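Local coordinates for protein halorhodopsin (Halobacterium salinarum, PDB 2JAF) that pumps chloride ions across the membrane, using light absorbed by its bound retinal, at residues S30-V35 with A229-Y234; R60-A65 with L123-D128; A190-I195 with E257-V262. The protein carries 2 engineered substitutions. All blocks are in the same frame, centred on the assembly; numbering follows the deposited sequence.

Interaction 1 of 3, residues S30-V35 with A229-Y234. Engineered in segment 229-234: Ala229 (natural residue Val).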
loop_
_atom_site.group_PDB
_atom_site.type_symbol
_atom_site.label_atom_id
_atom_site.label_comp_id
_atom_site.label_asym_id
_atom_site.label_seq_id
_atom_site.Cartn_x
_atom_site.Cartn_y
_atom_site.Cartn_z
ATOM N N SER A 30 -14.353 -8.932 25.212
ATOM C CA SER A 30 -14.793 -7.553 25.027
ATOM C C SER A 30 -13.892 -6.531 25.713
ATOM O O SER A 30 -13.526 -5.520 25.112
ATOM C CB SER A 30 -16.225 -7.382 25.538
ATOM O OG SER A 30 -17.115 -8.187 24.791
ATOM N N SER A 31 -13.538 -6.792 26.967
ATOM C CA SER A 31 -12.695 -5.862 27.713
ATOM C C SER A 31 -11.321 -5.639 27.078
ATOM O O SER A 31 -10.795 -4.528 27.117
ATOM C CB SER A 31 -12.538 -6.332 29.169
ATOM O OG SER A 31 -12.060 -7.666 29.247
ATOM N N SER A 32 -10.750 -6.684 26.487
ATOM C CA SER A 32 -9.437 -6.576 25.855
ATOM C C SER A 32 -9.453 -5.583 24.693
ATOM O O SER A 32 -8.408 -5.069 24.288
ATOM C CB SER A 32 -8.972 -7.946 25.347
ATOM O OG SER A 32 -9.716 -8.352 24.211
ATOM N N LEU A 33 -10.639 -5.313 24.155
ATOM C CA LEU A 33 -10.766 -4.381 23.043
ATOM C C LEU A 33 -11.116 -2.969 23.519
ATOM O O LEU A 33 -10.479 -1.995 23.114
ATOM C CB LEU A 33 -11.832 -4.881 22.063
ATOM C CG LEU A 33 -11.652 -6.326 21.589
ATOM C CD1 LEU A 33 -12.812 -6.712 20.676
ATOM C CD2 LEU A 33 -10.317 -6.473 20.865
ATOM N N TRP A 34 -12.122 -2.852 24.378
ATOM C CA TRP A 34 -12.519 -1.538 24.882
ATOM C C TRP A 34 -11.403 -0.862 25.658
ATOM O O TRP A 34 -11.251 0.357 25.600
ATOM C CB TRP A 34 -13.756 -1.644 25.778
ATOM C CG TRP A 34 -15.032 -1.780 25.012
ATOM C CD1 TRP A 34 -15.878 -2.853 25.008
ATOM C CD2 TRP A 34 -15.605 -0.813 24.121
ATOM N NE1 TRP A 34 -16.942 -2.615 24.165
ATOM C CE2 TRP A 34 -16.799 -1.372 23.609
ATOM C CE3 TRP A 34 -15.226 0.470 23.704
ATOM C CZ2 TRP A 34 -17.619 -0.690 22.700
ATOM C CZ3 TRP A 34 -16.041 1.148 22.798
ATOM C CH2 TRP A 34 -17.225 0.564 22.307
ATOM N N VAL A 35 -10.620 -1.655 26.380
ATOM C CA VAL A 35 -9.528 -1.105 27.169
ATOM C C VAL A 35 -8.570 -0.309 26.285
ATOM O O VAL A 35 -8.114 0.764 26.676
ATOM C CB VAL A 35 -8.742 -2.218 27.914
ATOM C CG1 VAL A 35 -8.114 -3.180 26.919
ATOM C CG2 VAL A 35 -7.664 -1.596 28.788
ATOM N N ALA A 229 -8.219 -14.846 25.935
ATOM C CA ALA A 229 -6.864 -14.767 26.469
ATOM C C ALA A 229 -5.870 -14.323 25.397
ATOM O O ALA A 229 -5.005 -13.483 25.653
ATOM C CB ALA A 229 -6.450 -16.117 27.045
ATOM N N THR A 230 -5.989 -14.894 24.204
ATOM C CA THR A 230 -5.098 -14.536 23.102
ATOM C C THR A 230 -5.269 -13.049 22.789
ATOM O O THR A 230 -4.299 -12.331 22.547
ATOM C CB THR A 230 -5.424 -15.363 21.834
ATOM O OG1 THR A 230 -5.277 -16.760 22.121
ATOM C CG2 THR A 230 -4.484 -14.992 20.696
ATOM N N SER A 231 -6.514 -12.586 22.804
ATOM C CA SER A 231 -6.787 -11.180 22.528
ATOM C C SER A 231 -6.113 -10.272 23.558
ATOM O O SER A 231 -5.489 -9.272 23.199
ATOM C CB SER A 231 -8.299 -10.931 22.509
ATOM O OG SER A 231 -8.584 -9.615 22.061
ATOM N N TRP A 232 -6.222 -10.617 24.840
ATOM C CA TRP A 232 -5.597 -9.800 25.876
ATOM C C TRP A 232 -4.076 -9.741 25.728
ATOM O O TRP A 232 -3.464 -8.706 26.001
ATOM C CB TRP A 232 -5.952 -10.314 27.283
ATOM C CG TRP A 232 -7.104 -9.557 27.928
ATOM C CD1 TRP A 232 -8.383 -10.006 28.107
ATOM C CD2 TRP A 232 -7.083 -8.203 28.413
ATOM N NE1 TRP A 232 -9.158 -9.017 28.668
ATOM C CE2 TRP A 232 -8.387 -7.902 28.866
ATOM C CE3 TRP A 232 -6.089 -7.215 28.506
ATOM C CZ2 TRP A 232 -8.728 -6.649 29.403
ATOM C CZ3 TRP A 232 -6.428 -5.966 29.041
ATOM C CH2 TRP A 232 -7.740 -5.698 29.482
ATOM N N ALA A 233 -3.464 -10.839 25.290
ATOM C CA ALA A 233 -2.015 -10.860 25.130
ATOM C C ALA A 233 -1.599 -9.813 24.095
ATOM O O ALA A 233 -0.686 -9.019 24.335
ATOM C CB ALA A 233 -1.544 -12.260 24.704
ATOM N N TYR A 234 -2.274 -9.814 22.948
ATOM C CA TYR A 234 -1.980 -8.847 21.889
ATOM C C TYR A 234 -2.241 -7.417 22.383
ATOM O O TYR A 234 -1.469 -6.496 22.099
ATOM C CB TYR A 234 -2.863 -9.107 20.660
ATOM C CG TYR A 234 -2.517 -10.331 19.828
ATOM C CD1 TYR A 234 -1.234 -10.520 19.319
ATOM C CD2 TYR A 234 -3.506 -11.256 19.473
ATOM C CE1 TYR A 234 -0.941 -11.591 18.471
ATOM C CE2 TYR A 234 -3.223 -12.329 18.624
ATOM C CZ TYR A 234 -1.946 -12.489 18.126
ATOM O OH TYR A 234 -1.668 -13.528 17.261
#
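Ser32 sets its CB over the indole face of Trp232, and this is the tight part of the contact. That CB sits 3.3 Å from the centroid of the five-membered ring, only 3° off the ring normal, a CH-pi contact over the middle of that face. Ser32 CA follows nearer the rim of the ring system, 3.5 Å from Trp232 CE2. A residue as small as serine suits this place, because the two helices come close: their CA atoms at Ser32 and Trp232 are 5.0 Å apart, and the segments run nearly parallel at 20°. On the interior side the Ser231 hydroxyl, swung away from its own backbone N (chi1 -172°), donates a 2.7 Å hydrogen bond to Ser32 OG. Ser32 OG is also bonded to Leu29 O, while Ser231 OG has further partners in Gln105 and Arg108, so both buried hydroxyls are well satisfied. Leu33 CD2 closes in beside Ser231 OG.

Toward the outer side the fit is looser. Val35 sets CG1 obliquely against the six-membered ring, 3.6 Å from Trp232 CH2, a purely apolar touch between partly exposed residues. Ser31 OG lies at the indole edge, in the ring plane, though its firm partners are the carbonyls of Ala27 and Leu28. With an alanine in place of Trp232, Ser32 CB and Val35 CG1 would probably lose the surface they rest on, leaving a gap between the helices. The chemistry thus divides the seam joining the first and last long helices: a short chain of hydroxyl bonds, fed by the side chains of Gln105 and Arg108, fixes the inner side, whereas the indole spans the rest, tight under Ser32 CB and looser toward Val35, held mainly by CH-pi and apolar contact.

Interaction 2 of 3, residues R60-A65 with L123-D128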
loop_
_atom_site.group_PDB
_atom_site.type_symbol
_atom_site.label_atom_id
_atom_site.label_comp_id
_atom_site.label_asym_id
_atom_site.label_seq_id
_atom_site.Cartn_x
_atom_site.Cartn_y
_atom_site.Cartn_z
ATOM N N ARG A 60 8.698 18.453 15.121
ATOM C CA ARG A 60 7.273 18.466 14.814
ATOM C C ARG A 60 6.892 17.329 13.870
ATOM O O ARG A 60 5.805 16.763 13.976
ATOM C CB ARG A 60 6.895 19.809 14.185
ATOM C CG ARG A 60 5.418 19.971 13.892
ATOM C CD ARG A 60 5.167 21.246 13.106
ATOM N NE ARG A 60 3.751 21.443 12.813
ATOM C CZ ARG A 60 2.824 21.678 13.735
ATOM N NH1 ARG A 60 3.162 21.745 15.017
ATOM N NH2 ARG A 60 1.560 21.846 13.375
ATOM N N LEU A 61 7.792 17.001 12.951
ATOM C CA LEU A 61 7.555 15.934 11.983
ATOM C C LEU A 61 7.460 14.565 12.655
ATOM O O LEU A 61 6.589 13.758 12.322
ATOM C CB LEU A 61 8.676 15.916 10.942
ATOM C CG LEU A 61 8.600 14.830 9.867
ATOM C CD1 LEU A 61 7.291 14.948 9.096
ATOM C CD2 LEU A 61 9.789 14.968 8.930
ATOM N N ILE A 62 8.367 14.297 13.587
ATOM C CA ILE A 62 8.353 13.023 14.293
ATOM C C ILE A 62 7.134 13.002 15.211
ATOM O O ILE A 62 6.558 11.948 15.474
ATOM C CB ILE A 62 9.645 12.825 15.112
ATOM C CG1 ILE A 62 10.849 12.788 14.167
ATOM C CG2 ILE A 62 9.573 11.525 15.902
ATOM C CD1 ILE A 62 12.189 12.696 14.874
ATOM N N TRP A 63 6.742 14.180 15.686
ATOM C CA TRP A 63 5.576 14.313 16.550
ATOM C C TRP A 63 4.326 13.837 15.806
ATOM O O TRP A 63 3.504 13.107 16.361
ATOM C CB TRP A 63 5.392 15.772 16.971
ATOM C CG TRP A 63 4.130 16.022 17.740
ATOM C CD1 TRP A 63 3.770 15.464 18.933
ATOM C CD2 TRP A 63 3.063 16.907 17.372
ATOM N NE1 TRP A 63 2.546 15.949 19.333
ATOM C CE2 TRP A 63 2.090 16.836 18.393
ATOM C CE3 TRP A 63 2.837 17.753 16.278
ATOM C CZ2 TRP A 63 0.905 17.583 18.354
ATOM C CZ3 TRP A 63 1.656 18.496 16.237
ATOM C CH2 TRP A 63 0.707 18.405 17.272
ATOM N N GLY A 64 4.192 14.260 14.551
ATOM C CA GLY A 64 3.044 13.871 13.750
ATOM C C GLY A 64 3.012 12.379 13.463
ATOM O O GLY A 64 1.966 11.736 13.575
ATOM N N ALA A 65 4.157 11.829 13.081
ATOM C CA ALA A 65 4.256 10.407 12.790
ATOM C C ALA A 65 3.901 9.617 14.043
ATOM O O ALA A 65 3.259 8.565 13.974
ATOM C CB ALA A 65 5.668 10.063 12.340
ATOM N N LEU A 123 10.831 5.929 14.080
ATOM C CA LEU A 123 12.168 5.515 14.481
ATOM C C LEU A 123 13.189 5.903 13.410
ATOM O O LEU A 123 14.306 6.321 13.721
ATOM C CB LEU A 123 12.203 3.999 14.683
ATOM C CG LEU A 123 12.990 3.376 15.837
ATOM C CD1 LEU A 123 13.489 2.023 15.380
ATOM C CD2 LEU A 123 14.154 4.248 16.264
ATOM N N GLY A 124 12.801 5.752 12.145
ATOM C CA GLY A 124 13.689 6.085 11.046
ATOM C C GLY A 124 14.024 7.565 10.977
ATOM O O GLY A 124 15.173 7.935 10.730
ATOM N N LEU A 125 13.021 8.412 11.181
ATOM C CA LEU A 125 13.235 9.853 11.160
ATOM C C LEU A 125 14.157 10.222 12.320
ATOM O O LEU A 125 15.122 10.961 12.150
ATOM C CB LEU A 125 11.899 10.590 11.288
ATOM C CG LEU A 125 10.922 10.433 10.119
ATOM C CD1 LEU A 125 9.586 11.070 10.457
ATOM C CD2 LEU A 125 11.520 11.074 8.873
ATOM N N LEU A 126 13.865 9.685 13.499
ATOM C CA LEU A 126 14.679 9.956 14.676
ATOM C C LEU A 126 16.139 9.606 14.412
ATOM O O LEU A 126 17.043 10.363 14.767
ATOM C CB LEU A 126 14.167 9.144 15.869
ATOM C CG LEU A 126 14.929 9.298 17.185
ATOM C CD1 LEU A 126 14.843 10.737 17.673
ATOM C CD2 LEU A 126 14.345 8.352 18.220
ATOM N N ALA A 127 16.361 8.457 13.782
ATOM C CA ALA A 127 17.708 7.997 13.474
ATOM C C ALA A 127 18.252 8.623 12.193
ATOM O O ALA A 127 19.414 8.429 11.847
ATOM C CB ALA A 127 17.722 6.479 13.359
ATOM N N ASP A 128 17.405 9.368 11.489
ATOM C CA ASP A 128 17.805 10.028 10.247
ATOM C C ASP A 128 18.520 9.062 9.301
ATOM O O ASP A 128 19.655 9.303 8.884
ATOM C CB ASP A 128 18.718 11.216 10.568
ATOM C CG ASP A 128 18.975 12.094 9.362
ATOM O OD1 ASP A 128 17.989 12.512 8.717
ATOM O OD2 ASP A 128 20.156 12.369 9.065
#
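Leu125 pushes its side chain between Leu61 and Ile62, and its atoms can be followed outward one by one. CB, at the base, rests 3.8 Å from Ile62 CG1, where the two side chains run side by side, pointing opposite ways. CG comes next; it stands anti to its own carbonyl carbon (chi1 -66°) and carries CD1 toward Leu61. There CD1 reaches Leu61 CG at 3.9 Å, the two leucines meeting roughly perpendicular, and the same methyl looks toward Ala65 CB at a looser 4.5 Å. The other branch, CD2, ends 4.3 Å from Leu61 CD2. Leu125 also packs on Gly132 of the second subunit, and Leu61 on Thr136 of that subunit, so this pair lies close to a subunit boundary.

Ile62 makes the second half of the contact. Its extended CG1-CD1 arm (chi2 176°) runs past Leu125 CB and brings CD1 to 3.7 Å from Leu126 CA, against the backbone of the opposing helix. An unbranched tip fits against this backbone, and the beta branch limits the choices of chi1. Leu126 meets CD1 through its CB and turns its larger end to Leu249, Trp252 and Val253 of helix 227-255, as well as to Ile195 and Leu199. No hydrogen bond links the segments; the polar work is done just beyond, where helix 106-127 ends in a Schellman motif at Asp128, whose carboxylate makes a salt bridge to Arg58. The segments run antiparallel at 166°, with axes 9.7 Å apart: greasy branched side chains interleaved between neighbouring transmembrane helices, as expected in the seven-helix bundle of the bacteriorhodopsin-like family.

Interaction 3 of 3, residues A190-I195 with E257-V262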
loop_
_atom_site.group_PDB
_atom_site.type_symbol
_atom_site.label_atom_id
_atom_site.label_comp_id
_atom_site.label_asym_id
_atom_site.label_seq_id
_atom_site.Cartn_x
_atom_site.Cartn_y
_atom_site.Cartn_z
ATOM N N ALA A 190 23.792 10.837 13.734
ATOM C CA ALA A 190 22.719 11.800 13.936
ATOM C C ALA A 190 22.674 12.302 15.377
ATOM O O ALA A 190 21.894 13.193 15.706
ATOM C CB ALA A 190 21.382 11.172 13.559
ATOM N N GLY A 191 23.511 11.723 16.229
ATOM C CA GLY A 191 23.552 12.122 17.624
ATOM C C GLY A 191 22.362 11.630 18.428
ATOM O O GLY A 191 22.054 12.182 19.482
ATOM N N THR A 192 21.691 10.591 17.934
ATOM C CA THR A 192 20.524 10.034 18.621
ATOM C C THR A 192 20.719 8.569 19.016
ATOM O O THR A 192 19.744 7.837 19.223
ATOM C CB THR A 192 19.265 10.127 17.735
ATOM O OG1 THR A 192 19.538 9.537 16.458
ATOM C CG2 THR A 192 18.842 11.574 17.548
ATOM N N ALA A 193 21.976 8.151 19.129
ATOM C CA ALA A 193 22.314 6.771 19.482
ATOM C C ALA A 193 21.758 6.291 20.823
ATOM O O ALA A 193 21.336 5.138 20.946
ATOM C CB ALA A 193 23.823 6.592 19.463
ATOM N N GLU A 194 21.765 7.167 21.823
ATOM C CA GLU A 194 21.272 6.828 23.159
ATOM C C GLU A 194 19.789 6.463 23.182
ATOM O O GLU A 194 19.409 5.419 23.714
ATOM C CB GLU A 194 21.523 7.995 24.121
ATOM C CG GLU A 194 20.743 9.266 23.781
ATOM C CD GLU A 194 20.959 9.728 22.345
ATOM O OE1 GLU A 194 22.083 10.163 22.009
ATOM O OE2 GLU A 194 19.999 9.648 21.547
ATOM N N ILE A 195 18.949 7.325 22.615
ATOM C CA ILE A 195 17.515 7.062 22.587
ATOM C C ILE A 195 17.194 5.924 21.611
ATOM O O ILE A 195 16.297 5.115 21.856
ATOM C CB ILE A 195 16.720 8.334 22.200
ATOM C CG1 ILE A 195 15.221 8.025 22.164
ATOM C CG2 ILE A 195 17.213 8.875 20.869
ATOM C CD1 ILE A 195 14.663 7.540 23.501
ATOM N N GLU A 257 15.092 18.797 21.257
ATOM C CA GLU A 257 14.765 19.415 19.979
ATOM C C GLU A 257 15.989 19.849 19.175
ATOM O O GLU A 257 16.026 19.669 17.957
ATOM C CB GLU A 257 13.841 20.613 20.206
ATOM C CG GLU A 257 12.392 20.234 20.479
ATOM C CD GLU A 257 11.586 21.384 21.048
ATOM O OE1 GLU A 257 10.345 21.265 21.124
ATOM O OE2 GLU A 257 12.196 22.406 21.429
ATOM N N ARG A 258 16.986 20.418 19.849
ATOM C CA ARG A 258 18.202 20.865 19.169
ATOM C C ARG A 258 18.868 19.730 18.400
ATOM O O ARG A 258 19.159 19.857 17.212
ATOM C CB ARG A 258 19.219 21.423 20.169
ATOM C CG ARG A 258 18.884 22.776 20.764
ATOM C CD ARG A 258 20.082 23.302 21.548
ATOM N NE ARG A 258 19.835 24.606 22.154
ATOM C CZ ARG A 258 18.965 24.824 23.135
ATOM N NH1 ARG A 258 18.250 23.820 23.626
ATOM N NH2 ARG A 258 18.812 26.048 23.627
ATOM N N THR A 259 19.112 18.623 19.092
ATOM C CA THR A 259 19.767 17.467 18.491
ATOM C C THR A 259 19.029 16.910 17.274
ATOM O O THR A 259 19.652 16.577 16.265
ATOM C CB THR A 259 19.947 16.339 19.529
ATOM O OG1 THR A 259 20.677 16.843 20.657
ATOM C CG2 THR A 259 20.713 15.173 18.923
ATOM N N VAL A 260 17.707 16.812 17.360
ATOM C CA VAL A 260 16.925 16.284 16.248
ATOM C C VAL A 260 16.748 17.301 15.123
ATOM O O VAL A 260 16.710 16.936 13.947
ATOM C CB VAL A 260 15.533 15.809 16.715
ATOM C CG1 VAL A 260 15.681 14.645 17.677
ATOM C CG2 VAL A 260 14.789 16.947 17.383
ATOM N N ALA A 261 16.648 18.576 15.486
ATOM C CA ALA A 261 16.472 19.636 14.499
ATOM C C ALA A 261 17.728 19.839 13.660
ATOM O O ALA A 261 17.643 20.123 12.465
ATOM C CB ALA A 261 16.091 20.942 15.194
ATOM N N VAL A 262 18.891 19.688 14.286
ATOM C CA VAL A 262 20.163 19.863 13.592
ATOM C C VAL A 262 20.500 18.700 12.664
ATOM O O VAL A 262 21.637 18.570 12.209
ATOM C CB VAL A 262 21.328 20.038 14.593
ATOM C CG1 VAL A 262 21.115 21.294 15.426
ATOM C CG2 VAL A 262 21.433 18.815 15.486
#
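Thr259 faces the turn at Gly191 with its methyl group: CG2 approaches Gly191 O at 3.3 Å, a close carbon-to-oxygen contact with no hydrogen bond in it. The torsion explains the choice of branch, since chi1 of -56° sets CG2 anti to the backbone N and leaves OG1 beside that N. Ala190 O adds a looser touch on the same methyl, at 4.0 Å.

The turn itself is a Schellman motif. Gly191 leaves the end of helix 182-190 with a positive phi of 74°, a conformation glycine adopts easily, and a second reason favours it here: a CB on this residue would point at the short helix 257-261 and come within about 3.5 Å of Thr259 CG2.

Apolar contacts are few and light. Thr192 CG2 lies 4.3 Å from Thr259 CG2 and 4.4 Å from Val260 CG1, so one methyl bridges two neighbours on the short helix. Val260, a compact beta-branched residue, also packs on Trp252, Pro59 and Leu126.

Of the polar groups, Thr192 occupies the N-cap position of helix 193-216 but makes no capping bond with its side chain; its OG1 instead bonds to Leu126 O, on helix 106-127. Thr259 O is covered by the contact and has no polar partner in the model.

Overall arrangement
From the N terminus, helix 27-50 opens interaction 1, which closes only when the chain reaches helix 227-255, joining the first and last long helices. Within that great loop, interaction 2 opens on helix 58-82 and closes on helix 106-127, a shorter, wholly enclosed link between neighbours. Interaction 3 starts later, at 190-195, still inside the span of interaction 1, but ends beyond it on helix 257-261, so these two cross. Interactions 2 and 3 lie side by side, centres about 11 Å apart, and touch, joining the end of helix 106-127 to the turn between helices 182-190 and 193-216. Interaction 1 stands across the chain's centre from both, about 29 Å from interaction 2 between centres.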